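Local coordinates for protein beta-Ala-His dipeptidase (Homo sapiens, PDB 3DLJ) that hydrolyses Xaa-His dipeptides, above all carnosine and anserine, as a secreted homodimeric M20-family metallopeptidase that binds two zinc ions per subunit, at residues E38-Q43 and D125-T130; Q114-D117 and G121-T124; K32-I37 and G146-W151; R54-A59 and F171-M176; E26-L31 and G134-R139. All blocks are in the same frame, centred on the assembly; numbering follows the deposited sequence.

Interaction 1: E38-Q43 and D125-T130; sequences ESDSVQ and DPYVLT
Glu-38 lays its side chain flat over one face of the Tyr-127 ring. Its CG stands 3.6 Å from the ring centroid and 14° off the ring normal, a CH-pi contact over the middle of the ring. The carboxylate continues across the same face: CD of Glu-38 is 3.5 Å from CD1 of Tyr-127, and the carboxylate and ring planes differ by only 7°, so the two flat groups are stacked. Torsions explain the overlap, since chi1 of -57° turns CG of Glu-38 to the side of the backbone N and the chain then runs extended beyond CG, along the ring.

At the far end of the ring the link becomes polar and indirect. A water lying in the ring plane is 2.6 Å from OH of Tyr-127 and donates to OD2 of Asp-40 at 2.7 Å, bridging the two loops. Asp-40 is in turn held by its own loop. Its OD1 accepts from the backbone N of Val-42, nearly along the C-O axis, and of Gln-43, from above the carboxylate plane, while NE2 of Gln-43 reaches OD2 at 2.8 Å. Tyr-127 is positioned by a type I turn from Asp-125 to Val-128, in which OD1 of Asp-125 accepts from N of Tyr-127.

Further out, Phe-48 of helix 46-65 packs on Glu-38 and Asp-40, and OG of Ser-41 is hydrogen-bonded to OD2 of Asp-112, an active-site residue by similarity. Two Asx turns, one in each loop, thus frame a stacked and water-bridged junction, second-shell at most to the dizinc site of the M20 catalytic domain: the Asp-40 side chain is about 11 Å from a bound zinc ion.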
# COMPACT_ATOMS: atom_id res chain seq x y z
N GLU A 38 -18.05 -1.69 5.22
CA GLU A 38 -16.91 -1.86 6.11
C GLU A 38 -16.11 -3.12 5.78
O GLU A 38 -16.09 -4.09 6.54
CB GLU A 38 -17.41 -1.83 7.55
CG GLU A 38 -18.15 -0.52 7.79
CD GLU A 38 -18.55 -0.30 9.24
OE1 GLU A 38 -18.00 -1.00 10.13
OE2 GLU A 38 -19.40 0.59 9.49
N SER A 39 -15.42 -3.05 4.62
CA SER A 39 -14.76 -4.22 4.01
C SER A 39 -13.39 -4.55 4.63
O SER A 39 -12.38 -4.73 3.95
CB SER A 39 -14.64 -4.01 2.49
OG SER A 39 -14.11 -2.74 2.19
N ASP A 40 -13.41 -4.68 5.95
CA ASP A 40 -12.19 -4.86 6.75
C ASP A 40 -11.73 -6.34 6.64
O ASP A 40 -12.41 -7.25 7.13
CB ASP A 40 -12.55 -4.43 8.18
CG ASP A 40 -11.42 -4.60 9.18
OD1 ASP A 40 -10.48 -5.37 8.94
OD2 ASP A 40 -11.51 -3.94 10.24
N SER A 41 -10.59 -6.57 5.98
CA SER A 41 -10.05 -7.92 5.77
C SER A 41 -9.12 -8.41 6.89
O SER A 41 -8.74 -9.58 6.90
CB SER A 41 -9.28 -7.98 4.46
OG SER A 41 -8.16 -7.09 4.50
N VAL A 42 -8.74 -7.51 7.79
CA VAL A 42 -7.66 -7.78 8.74
C VAL A 42 -8.24 -8.40 10.03
O VAL A 42 -7.60 -9.26 10.64
CB VAL A 42 -6.79 -6.49 9.01
CG1 VAL A 42 -5.85 -6.65 10.21
CG2 VAL A 42 -6.00 -6.10 7.77
N GLN A 43 -9.44 -7.98 10.42
CA GLN A 43 -10.15 -8.54 11.56
C GLN A 43 -10.82 -9.88 11.19
O GLN A 43 -11.63 -9.94 10.25
CB GLN A 43 -11.16 -7.55 12.18
CG GLN A 43 -10.49 -6.26 12.75
CD GLN A 43 -11.46 -5.36 13.55
OE1 GLN A 43 -11.87 -5.70 14.67
NE2 GLN A 43 -11.82 -4.22 12.97
N ASP A 125 -16.42 9.98 11.59
CA ASP A 125 -16.74 8.56 11.54
C ASP A 125 -15.98 7.96 10.33
O ASP A 125 -16.26 8.34 9.18
CB ASP A 125 -18.26 8.38 11.44
CG ASP A 125 -18.68 6.93 11.39
OD1 ASP A 125 -17.86 6.09 11.01
OD2 ASP A 125 -19.84 6.62 11.69
N PRO A 126 -15.02 7.04 10.58
CA PRO A 126 -14.15 6.50 9.51
C PRO A 126 -14.89 5.96 8.28
O PRO A 126 -14.35 5.98 7.18
CB PRO A 126 -13.40 5.35 10.20
CG PRO A 126 -14.06 5.15 11.51
CD PRO A 126 -14.70 6.44 11.88
N TYR A 127 -16.12 5.49 8.48
CA TYR A 127 -16.92 4.87 7.43
C TYR A 127 -18.03 5.77 6.88
O TYR A 127 -18.90 5.32 6.13
CB TYR A 127 -17.45 3.51 7.89
CG TYR A 127 -16.34 2.50 8.08
CD1 TYR A 127 -15.95 2.07 9.37
CD2 TYR A 127 -15.64 2.00 6.98
CE1 TYR A 127 -14.90 1.15 9.55
CE2 TYR A 127 -14.60 1.08 7.15
CZ TYR A 127 -14.23 0.66 8.41
OH TYR A 127 -13.20 -0.24 8.52
N VAL A 128 -17.99 7.04 7.27
CA VAL A 128 -18.90 8.05 6.69
C VAL A 128 -18.01 9.06 5.95
O VAL A 128 -17.37 9.88 6.61
CB VAL A 128 -19.75 8.80 7.76
CG1 VAL A 128 -20.61 9.89 7.11
CG2 VAL A 128 -20.63 7.83 8.56
N LEU A 129 -17.95 8.98 4.62
CA LEU A 129 -17.12 9.94 3.83
C LEU A 129 -17.60 11.36 4.15
O LEU A 129 -18.76 11.68 3.98
CB LEU A 129 -17.18 9.66 2.31
CG LEU A 129 -16.16 10.35 1.38
CD1 LEU A 129 -14.78 9.65 1.41
CD2 LEU A 129 -16.68 10.45 -0.07
N THR A 130 -16.68 12.18 4.67
CA THR A 130 -16.99 13.55 5.10
C THR A 130 -16.06 14.50 4.33
O THR A 130 -14.83 14.34 4.37
CB THR A 130 -16.79 13.68 6.66
OG1 THR A 130 -17.52 12.65 7.34
CG2 THR A 130 -17.23 15.05 7.18
O HOH W 1 -12.70 -1.56 10.74

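Interaction 2: Q114-D117 and G121-T124; sequences QPAD and GWLT
Trp-122 brings its indole against the loop segment 114-117, where the methyl of Ala-116 and the carbonyl of Asp-117 meet it. CB of Ala-116 is 4.0 Å from CZ2 of Trp-122, beside the NE1-CE2-CZ2 side of the indole, and approaches obliquely. The second contact is at the pyrrole end: O of Asp-117 lies 3.1 Å from CD1 of Trp-122. This is a close carbon-to-oxygen approach, likewise oblique, and NE1 of the same indole is farther from that oxygen, at 3.7 Å. A chi1 of -77° swings the indole toward Ala-116, while OG1 of Thr-124 lies in plane at the indole edge.

Three residues separate the segments, and the CB of Asp-117 points away from the tryptophan's segment. Gly-121 has phi 128°, where a CB would be jammed against the preceding carbonyl oxygen. An alanine in place of Trp-122 is likely to open a gap beside the Ala-116 methyl and leave the Asp-117 carbonyl without its aromatic neighbour.

The Trp-122 side chain is about 9 Å from that of zinc ligand His-456. Around this pair, Asn-459 is hydrogen-bonded to the backbone of Gly-121 and Leu-123, and Arg-139 packs on Trp-122 and bonds the carbonyls of Gln-114 and Pro-115. The whole contact sits in the long loop that follows strand 104-110 and leads into strand 130-132.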
# COMPACT_ATOMS: atom_id res chain seq x y z
N GLN A 114 -7.82 -1.42 5.71
CA GLN A 114 -7.24 -1.51 7.05
C GLN A 114 -8.34 -1.20 8.07
O GLN A 114 -9.23 -0.38 7.79
CB GLN A 114 -6.10 -0.50 7.21
CG GLN A 114 -4.77 -0.93 6.57
CD GLN A 114 -4.08 -2.08 7.34
OE1 GLN A 114 -4.00 -2.05 8.57
NE2 GLN A 114 -3.58 -3.08 6.63
N PRO A 115 -8.29 -1.84 9.27
CA PRO A 115 -9.26 -1.53 10.32
C PRO A 115 -9.30 -0.03 10.64
O PRO A 115 -8.31 0.68 10.48
CB PRO A 115 -8.72 -2.29 11.53
CG PRO A 115 -7.97 -3.44 10.95
CD PRO A 115 -7.32 -2.87 9.69
N ALA A 116 -10.46 0.45 11.07
CA ALA A 116 -10.61 1.81 11.52
C ALA A 116 -11.54 1.83 12.71
O ALA A 116 -12.74 1.53 12.61
CB ALA A 116 -11.15 2.67 10.40
N ASP A 117 -10.99 2.18 13.86
CA ASP A 117 -11.83 2.43 15.01
C ASP A 117 -11.80 3.91 15.26
O ASP A 117 -10.73 4.52 15.27
CB ASP A 117 -11.36 1.63 16.23
CG ASP A 117 -11.93 0.21 16.26
OD1 ASP A 117 -12.62 -0.21 15.28
OD2 ASP A 117 -11.70 -0.50 17.27
N GLY A 121 -8.55 7.82 17.16
CA GLY A 121 -8.21 9.25 17.03
C GLY A 121 -8.82 9.94 15.81
O GLY A 121 -8.33 10.97 15.35
N TRP A 122 -9.90 9.37 15.28
CA TRP A 122 -10.61 9.93 14.13
C TRP A 122 -11.48 11.10 14.56
O TRP A 122 -12.17 11.02 15.57
CB TRP A 122 -11.51 8.86 13.51
CG TRP A 122 -10.80 7.83 12.67
CD1 TRP A 122 -10.10 6.73 13.12
CD2 TRP A 122 -10.73 7.80 11.24
NE1 TRP A 122 -9.61 6.02 12.04
CE2 TRP A 122 -9.98 6.66 10.88
CE3 TRP A 122 -11.24 8.62 10.23
CZ2 TRP A 122 -9.72 6.32 9.54
CZ3 TRP A 122 -10.98 8.29 8.91
CH2 TRP A 122 -10.24 7.14 8.58
N LEU A 123 -11.43 12.19 13.79
CA LEU A 123 -12.27 13.37 14.02
C LEU A 123 -13.61 13.23 13.30
O LEU A 123 -14.50 14.05 13.47
CB LEU A 123 -11.58 14.66 13.55
CG LEU A 123 -10.13 14.95 13.98
CD1 LEU A 123 -9.75 16.34 13.52
CD2 LEU A 123 -9.92 14.81 15.48
N THR A 124 -13.72 12.20 12.48
CA THR A 124 -14.94 11.89 11.76
C THR A 124 -15.21 10.40 11.94
O THR A 124 -14.35 9.65 12.39
CB THR A 124 -14.82 12.20 10.24
OG1 THR A 124 -13.77 11.42 9.67
CG2 THR A 124 -14.56 13.69 9.99

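Interaction 3: K32-I37 and G146-W151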
# COMPACT_ATOMS: atom_id res chain seq x y z
N LYS A 32 -18.58 7.65 -1.33
CA LYS A 32 -19.22 7.66 -0.01
C LYS A 32 -19.93 6.32 0.28
O LYS A 32 -19.78 5.76 1.37
CB LYS A 32 -20.21 8.83 0.08
CG LYS A 32 -20.90 8.99 1.44
CD LYS A 32 -21.65 10.34 1.52
CE LYS A 32 -21.84 10.81 2.97
NZ LYS A 32 -23.08 10.26 3.57
N GLU A 33 -20.65 5.81 -0.72
CA GLU A 33 -21.34 4.52 -0.62
C GLU A 33 -20.39 3.34 -0.56
O GLU A 33 -20.65 2.39 0.17
CB GLU A 33 -22.31 4.32 -1.78
CG GLU A 33 -23.52 5.23 -1.74
CD GLU A 33 -24.26 5.30 -3.07
OE1 GLU A 33 -25.17 6.15 -3.18
OE2 GLU A 33 -23.94 4.53 -4.01
N TRP A 34 -19.29 3.38 -1.31
CA TRP A 34 -18.33 2.26 -1.23
C TRP A 34 -17.55 2.25 0.10
O TRP A 34 -17.31 1.20 0.64
CB TRP A 34 -17.38 2.23 -2.45
CG TRP A 34 -18.00 1.67 -3.71
CD1 TRP A 34 -19.31 1.72 -4.07
CD2 TRP A 34 -17.30 1.04 -4.80
NE1 TRP A 34 -19.48 1.14 -5.31
CE2 TRP A 34 -18.27 0.71 -5.78
CE3 TRP A 34 -15.95 0.72 -5.05
CZ2 TRP A 34 -17.94 0.06 -6.98
CZ3 TRP A 34 -15.62 0.07 -6.24
CH2 TRP A 34 -16.62 -0.25 -7.19
N VAL A 35 -17.19 3.43 0.60
CA VAL A 35 -16.51 3.61 1.88
C VAL A 35 -17.35 3.14 3.09
O VAL A 35 -16.81 2.63 4.07
CB VAL A 35 -16.06 5.12 2.05
CG1 VAL A 35 -15.84 5.48 3.54
CG2 VAL A 35 -14.79 5.40 1.21
N ALA A 36 -18.67 3.32 3.00
CA ALA A 36 -19.61 2.90 4.04
C ALA A 36 -19.75 1.36 4.17
O ALA A 36 -20.27 0.87 5.16
CB ALA A 36 -20.97 3.56 3.81
N ILE A 37 -19.27 0.62 3.17
CA ILE A 37 -19.20 -0.83 3.25
C ILE A 37 -17.91 -1.17 4.01
O ILE A 37 -16.82 -0.95 3.51
CB ILE A 37 -19.25 -1.50 1.87
CG1 ILE A 37 -20.50 -1.02 1.09
CG2 ILE A 37 -19.24 -3.04 2.02
CD1 ILE A 37 -20.58 -1.46 -0.35
N GLY A 146 -11.03 5.03 -3.63
CA GLY A 146 -10.90 6.24 -4.47
C GLY A 146 -10.29 5.98 -5.84
O GLY A 146 -10.92 6.27 -6.86
N PRO A 147 -9.04 5.48 -5.89
CA PRO A 147 -8.42 5.19 -7.19
C PRO A 147 -9.07 4.04 -8.00
O PRO A 147 -9.06 4.08 -9.23
CB PRO A 147 -6.95 4.88 -6.83
CG PRO A 147 -6.73 5.50 -5.52
CD PRO A 147 -8.07 5.29 -4.80
N VAL A 148 -9.64 3.04 -7.35
CA VAL A 148 -10.41 2.04 -8.10
C VAL A 148 -11.61 2.69 -8.79
O VAL A 148 -11.89 2.42 -9.96
CB VAL A 148 -10.85 0.81 -7.25
CG1 VAL A 148 -11.78 -0.10 -8.05
CG2 VAL A 148 -9.65 0.03 -6.78
N LEU A 149 -12.31 3.55 -8.06
CA LEU A 149 -13.51 4.21 -8.60
C LEU A 149 -13.17 5.25 -9.64
O LEU A 149 -13.93 5.43 -10.56
CB LEU A 149 -14.37 4.82 -7.48
CG LEU A 149 -15.35 3.82 -6.85
CD1 LEU A 149 -16.01 4.40 -5.58
CD2 LEU A 149 -16.42 3.38 -7.87
N ALA A 150 -12.05 5.94 -9.47
CA ALA A 150 -11.58 6.90 -10.45
C ALA A 150 -11.35 6.25 -11.82
O ALA A 150 -11.73 6.82 -12.85
CB ALA A 150 -10.32 7.60 -9.97
N TRP A 151 -10.74 5.06 -11.81
CA TRP A 151 -10.56 4.21 -12.98
C TRP A 151 -11.88 3.76 -13.56
O TRP A 151 -12.11 3.90 -14.77
CB TRP A 151 -9.69 2.97 -12.63
CG TRP A 151 -9.38 2.06 -13.81
CD1 TRP A 151 -10.13 1.00 -14.24
CD2 TRP A 151 -8.24 2.12 -14.69
NE1 TRP A 151 -9.54 0.41 -15.34
CE2 TRP A 151 -8.37 1.06 -15.63
CE3 TRP A 151 -7.10 2.96 -14.78
CZ2 TRP A 151 -7.42 0.82 -16.64
CZ3 TRP A 151 -6.15 2.71 -15.79
CH2 TRP A 151 -6.32 1.65 -16.70
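Two helices of the M20 catalytic domain, 24-35 and 141-160, pack together here through one tryptophan and one leucine. Trp-34 and Leu-149 carry most of the contact, and their CA atoms, the nearest pair across the two segments, are 9.0 Å apart, a spacing filled by the side chains. All three touching residues are buried.

With chi1 at -77°, Trp-34 sends its ring system out toward helix 141-160. Leu-149 lies over one face of it, CD2 over the six-membered ring and CD1 over the CD2-CE3 side of that ring: CD1 is 3.7 Å from CD2 of Trp-34, and CG of Leu-149 is 3.6 Å from CE3 of Trp-34. Val-148 meets the same indole differently. Its CG1 approaches near the ring plane, at the edge, 4.2 Å from CZ3 of Trp-34. Face and edge of one aromatic group are therefore used by consecutive residues of the same helix.

Other elements close round the pair. Met-55, Val-58 and Thr-62 of helix 46-65 also touch Trp-34, placing the indole between two helices, and Tyr-467 of helix 464-482 packs on Leu-149. The carbonyl oxygen of Trp-34 accepts a hydrogen bond from NZ of Lys-145, one turn ahead of Leu-149, adding a polar tie between the helices. The metal site is close by: the Val-148 side chain is about 8 Å from a bound zinc ion.

The evidence for a true CH-pi contact is the placing of one leucine methyl: CD2 of Leu-149 stands 3.6 Å from the centroid of the Trp-34 six-membered ring, only 6° off its normal.

Interaction 4: R54-A59 and F171-M176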
# COMPACT_ATOMS: atom_id res chain seq x y z
N ARG A 54 -19.81 -8.50 0.41
CA ARG A 54 -20.82 -7.61 -0.16
C ARG A 54 -20.17 -6.55 -1.05
O ARG A 54 -20.70 -6.22 -2.10
CB ARG A 54 -21.63 -6.93 0.92
CG ARG A 54 -22.87 -6.29 0.36
CD ARG A 54 -23.81 -5.85 1.44
NE ARG A 54 -23.24 -4.74 2.19
CZ ARG A 54 -23.40 -3.46 1.90
NH1 ARG A 54 -22.83 -2.56 2.67
NH2 ARG A 54 -24.13 -3.08 0.84
N MET A 55 -19.01 -6.05 -0.62
CA MET A 55 -18.16 -5.14 -1.39
C MET A 55 -17.78 -5.70 -2.76
O MET A 55 -17.96 -5.04 -3.78
CB MET A 55 -16.89 -4.79 -0.58
CG MET A 55 -15.98 -3.69 -1.20
SD MET A 55 -16.66 -2.02 -1.26
CE MET A 55 -17.51 -2.00 -2.88
N MET A 56 -17.23 -6.91 -2.78
CA MET A 56 -16.89 -7.58 -4.03
C MET A 56 -18.11 -7.74 -4.91
O MET A 56 -18.02 -7.61 -6.13
CB MET A 56 -16.22 -8.93 -3.76
CG MET A 56 -14.96 -8.81 -2.86
SD MET A 56 -13.87 -7.48 -3.40
CE MET A 56 -13.15 -8.19 -4.87
N ALA A 57 -19.27 -8.02 -4.31
CA ALA A 57 -20.53 -8.16 -5.06
C ALA A 57 -21.02 -6.83 -5.65
O ALA A 57 -21.50 -6.79 -6.80
CB ALA A 57 -21.61 -8.79 -4.17
N VAL A 58 -20.88 -5.75 -4.89
CA VAL A 58 -21.23 -4.40 -5.35
C VAL A 58 -20.35 -3.96 -6.55
O VAL A 58 -20.86 -3.39 -7.54
CB VAL A 58 -21.17 -3.37 -4.19
CG1 VAL A 58 -21.20 -1.91 -4.73
CG2 VAL A 58 -22.31 -3.62 -3.21
N ALA A 59 -19.05 -4.22 -6.43
CA ALA A 59 -18.07 -4.01 -7.52
C ALA A 59 -18.32 -4.89 -8.76
O ALA A 59 -18.23 -4.40 -9.88
CB ALA A 59 -16.64 -4.21 -6.99
N PHE A 171 -9.92 -6.00 -15.71
CA PHE A 171 -9.85 -5.64 -14.29
C PHE A 171 -9.57 -6.90 -13.50
O PHE A 171 -10.22 -7.93 -13.71
CB PHE A 171 -11.18 -5.04 -13.78
CG PHE A 171 -11.81 -4.00 -14.70
CD1 PHE A 171 -12.48 -4.38 -15.87
CD2 PHE A 171 -11.81 -2.66 -14.34
CE1 PHE A 171 -13.09 -3.45 -16.68
CE2 PHE A 171 -12.42 -1.71 -15.15
CZ PHE A 171 -13.06 -2.10 -16.33
N ILE A 172 -8.57 -6.82 -12.62
CA ILE A 172 -8.40 -7.83 -11.55
C ILE A 172 -8.49 -7.14 -10.16
O ILE A 172 -7.59 -6.40 -9.77
CB ILE A 172 -7.10 -8.68 -11.70
CG1 ILE A 172 -6.95 -9.68 -10.55
CG2 ILE A 172 -5.83 -7.79 -11.84
CD1 ILE A 172 -5.74 -10.57 -10.68
N ILE A 173 -9.61 -7.37 -9.46
CA ILE A 173 -9.83 -6.71 -8.18
C ILE A 173 -10.03 -7.74 -7.08
O ILE A 173 -10.91 -8.61 -7.17
CB ILE A 173 -11.07 -5.74 -8.19
CG1 ILE A 173 -11.14 -4.85 -9.47
CG2 ILE A 173 -11.16 -4.95 -6.91
CD1 ILE A 173 -10.04 -3.81 -9.66
N GLU A 174 -9.22 -7.64 -6.03
CA GLU A 174 -9.26 -8.58 -4.91
C GLU A 174 -9.78 -7.91 -3.64
O GLU A 174 -9.92 -6.67 -3.57
CB GLU A 174 -7.88 -9.19 -4.65
CG GLU A 174 -6.82 -8.22 -4.13
CD GLU A 174 -5.69 -8.92 -3.37
OE1 GLU A 174 -5.92 -10.02 -2.83
OE2 GLU A 174 -4.57 -8.36 -3.31
N GLY A 175 -10.06 -8.75 -2.64
CA GLY A 175 -10.51 -8.28 -1.35
C GLY A 175 -9.64 -8.68 -0.17
O GLY A 175 -10.13 -8.71 0.96
N MET A 176 -8.37 -8.99 -0.41
CA MET A 176 -7.45 -9.41 0.67
C MET A 176 -6.06 -8.77 0.66
O MET A 176 -5.11 -9.36 1.19
CB MET A 176 -7.30 -10.95 0.69
CG MET A 176 -8.56 -11.73 1.03
SD MET A 176 -9.12 -11.54 2.74
CE MET A 176 -7.85 -12.48 3.60
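Met-56 reaches from helix 46-65 to the end of strand 168-174 with a folded side chain. Its first torsion places CG anti to the carbonyl carbon (chi1 -56°), and the next two bend the chain again (chi2 -47°, chi3 -74°). The CA-CB bond does not aim at the strand; these successive bends carry the terminal methyl there.

That methyl touches mainly backbone. CE of Met-56 is 3.2 Å from O of Ile-173, 3.6 Å from C of Glu-174 and 3.9 Å from N of Gly-175, so it rests along consecutive peptide groups where the strand ends. SD follows behind, 4.0 Å from CA of Gly-175. A CB on Gly-175 would point toward the helix and come only 3.3 Å from that sulfur, so the missing side chain gives the thioether its room.

Ile-173 adds the apolar side-chain contact, its CG2 4.3 Å from CE of Met-56. The end of the isoleucine leads away from the helix, and Phe-107 of the adjacent strand packs on it. The CB of Glu-174 points away from the helix, and its OE2 is hydrogen-bonded to the hydroxyls of Tyr-108 and Ser-181.

Shortening Met-56 to an alanine is likely to leave the peptide groups of residues 173 to 175 without their methyl cover.

The side chain of Glu-174 is about 3 Å from that of Glu-177, the proton acceptor by similarity, so the methyl packs on backbone that carries a neighbour of the active site. The S-methyl, not the sulfur, meets the peptide groups; apart from its short carbon-to-oxygen approach, the contact is one of shape and dispersion.

Interaction 5: E26-L31 and G134-R139; sequences EFVQTL and GKLYGR
Leu-136 of strand 135-137 packs against Val-28 and Leu-31 of helix 24-35, joining the helix to the small three-stranded antiparallel sheet of the M20 catalytic domain. The nearest CA atoms, those of Val-28 and Leu-136, are 8.5 Å apart, and the gap is bridged by branched aliphatic side chains.

The apolar contacts come first. Each methyl of Val-28 meets one methyl of Leu-136, and the two side chains cross obliquely: CG2 of Val-28 is 4.1 Å from CD1 of Leu-136, and CG1 of Val-28 is equally far, 4.1 Å, from CD2 of Leu-136. The valine's CG1 lies anti to the backbone N (chi1 166°), which presents both branches to the strand. One helical turn on, CD2 of Leu-31 stands 4.3 Å from CD1 of Leu-136, while Leu-149 of helix 141-160 and Ile-462 of strand 461-463 also pack on Leu-31.

Polar bonds serve the two elements separately. On the helix, N of Thr-30 and N of Leu-31 make the usual bonds to O of Glu-26 and O of Phe-27. Beyond the strand, Arg-139 forms a salt bridge with Glu-460, and backbone bonds tie Leu-136 to Ile-462 and Tyr-137 to Thr-130 on the neighbouring strands. Along the strand itself, NZ of Lys-135 lies in the ring plane of Tyr-137 and donates to the OH of Tyr-137 at 2.9 Å.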
# COMPACT_ATOMS: atom_id res chain seq x y z
N GLU A 26 -21.82 12.97 -8.18
CA GLU A 26 -22.22 11.57 -8.30
C GLU A 26 -21.02 10.63 -8.11
O GLU A 26 -21.18 9.56 -7.53
CB GLU A 26 -22.86 11.29 -9.65
CG GLU A 26 -24.35 11.62 -9.75
CD GLU A 26 -24.85 11.59 -11.21
OE1 GLU A 26 -24.30 10.79 -12.01
OE2 GLU A 26 -25.78 12.37 -11.55
N PHE A 27 -19.84 11.01 -8.60
CA PHE A 27 -18.67 10.17 -8.47
C PHE A 27 -18.29 10.11 -6.97
O PHE A 27 -17.89 9.09 -6.49
CB PHE A 27 -17.49 10.68 -9.32
CG PHE A 27 -17.63 10.49 -10.84
CD1 PHE A 27 -18.61 9.67 -11.40
CD2 PHE A 27 -16.74 11.14 -11.71
CE1 PHE A 27 -18.71 9.48 -12.77
CE2 PHE A 27 -16.82 10.97 -13.08
CZ PHE A 27 -17.81 10.14 -13.63
N VAL A 28 -18.42 11.24 -6.28
CA VAL A 28 -18.11 11.41 -4.85
C VAL A 28 -19.14 10.73 -3.96
O VAL A 28 -18.81 10.28 -2.87
CB VAL A 28 -18.03 12.94 -4.47
CG1 VAL A 28 -18.06 13.14 -2.94
CG2 VAL A 28 -16.79 13.59 -5.06
N GLN A 29 -20.39 10.65 -4.42
CA GLN A 29 -21.41 9.93 -3.68
C GLN A 29 -21.22 8.43 -3.82
O GLN A 29 -21.45 7.70 -2.87
CB GLN A 29 -22.83 10.36 -4.12
CG GLN A 29 -23.94 9.49 -3.58
CD GLN A 29 -24.16 9.64 -2.07
OE1 GLN A 29 -23.92 10.71 -1.49
NE2 GLN A 29 -24.61 8.57 -1.44
N THR A 30 -20.82 7.95 -5.00
CA THR A 30 -20.49 6.53 -5.13
C THR A 30 -19.34 6.18 -4.18
O THR A 30 -19.40 5.16 -3.49
CB THR A 30 -20.14 6.13 -6.55
OG1 THR A 30 -21.24 6.43 -7.40
CG2 THR A 30 -19.84 4.63 -6.61
N LEU A 31 -18.32 7.03 -4.10
CA LEU A 31 -17.24 6.76 -3.18
C LEU A 31 -17.73 6.70 -1.72
O LEU A 31 -17.33 5.82 -0.97
CB LEU A 31 -16.09 7.75 -3.38
CG LEU A 31 -14.87 7.57 -2.46
CD1 LEU A 31 -14.28 6.17 -2.58
CD2 LEU A 31 -13.80 8.66 -2.74
N GLY A 134 -12.39 20.58 0.59
CA GLY A 134 -11.99 19.79 -0.57
C GLY A 134 -11.31 18.45 -0.29
O GLY A 134 -10.78 17.84 -1.22
N LYS A 135 -11.32 17.98 0.96
CA LYS A 135 -10.72 16.69 1.32
C LYS A 135 -11.80 15.68 1.74
O LYS A 135 -12.65 15.99 2.58
CB LYS A 135 -9.71 16.85 2.46
CG LYS A 135 -8.58 17.82 2.16
CD LYS A 135 -7.82 18.18 3.41
CE LYS A 135 -8.41 19.39 4.08
NZ LYS A 135 -8.30 19.23 5.55
N LEU A 136 -11.76 14.49 1.16
CA LEU A 136 -12.81 13.48 1.43
C LEU A 136 -12.29 12.47 2.42
O LEU A 136 -11.49 11.60 2.06
CB LEU A 136 -13.23 12.78 0.12
CG LEU A 136 -13.57 13.69 -1.08
CD1 LEU A 136 -13.66 12.92 -2.43
CD2 LEU A 136 -14.86 14.45 -0.77
N TYR A 137 -12.76 12.56 3.66
CA TYR A 137 -12.21 11.78 4.78
C TYR A 137 -12.98 10.48 4.99
O TYR A 137 -14.20 10.49 5.05
CB TYR A 137 -12.27 12.60 6.07
CG TYR A 137 -11.20 13.64 6.17
CD1 TYR A 137 -11.44 14.97 5.83
CD2 TYR A 137 -9.93 13.30 6.62
CE1 TYR A 137 -10.43 15.92 5.93
CE2 TYR A 137 -8.92 14.24 6.72
CZ TYR A 137 -9.18 15.54 6.38
OH TYR A 137 -8.14 16.45 6.49
N GLY A 138 -12.24 9.38 5.13
CA GLY A 138 -12.87 8.09 5.32
C GLY A 138 -11.87 6.98 5.09
O GLY A 138 -10.91 7.15 4.33
N ARG A 139 -12.10 5.85 5.75
CA ARG A 139 -11.23 4.70 5.55
C ARG A 139 -11.41 4.09 4.14
O ARG A 139 -12.53 3.76 3.74
CB ARG A 139 -11.46 3.65 6.66
CG ARG A 139 -10.84 2.30 6.37
CD ARG A 139 -9.27 2.38 6.28
NE ARG A 139 -8.67 2.35 7.61
CZ ARG A 139 -7.87 3.29 8.13
NH1 ARG A 139 -7.42 3.12 9.36
NH2 ARG A 139 -7.50 4.38 7.44

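How the interactions relate
The residues that meet in interactions 3 and 4 are all buried; interactions 1 and 5 each have one partly exposed partner, Glu-38 and Val-28, and interaction 2 has an exposed one. Interactions 3 and 5 share helix 24-35, using successive turns of it with centres 7 Å apart, and Trp-34 continues into interaction 4 through Met-55 and Val-58 of helix 46-65. Chemistry follows place: 3 and 5 are apolar side chains, 4 is a methyl on strand backbone, and the loop contacts 1 and 2 add carboxylate, water and carbonyl groups. Arg-139 ties interaction 5 to interaction 2, and its backbone N probably bonds Pro-126 O of interaction 1, drawing the three together.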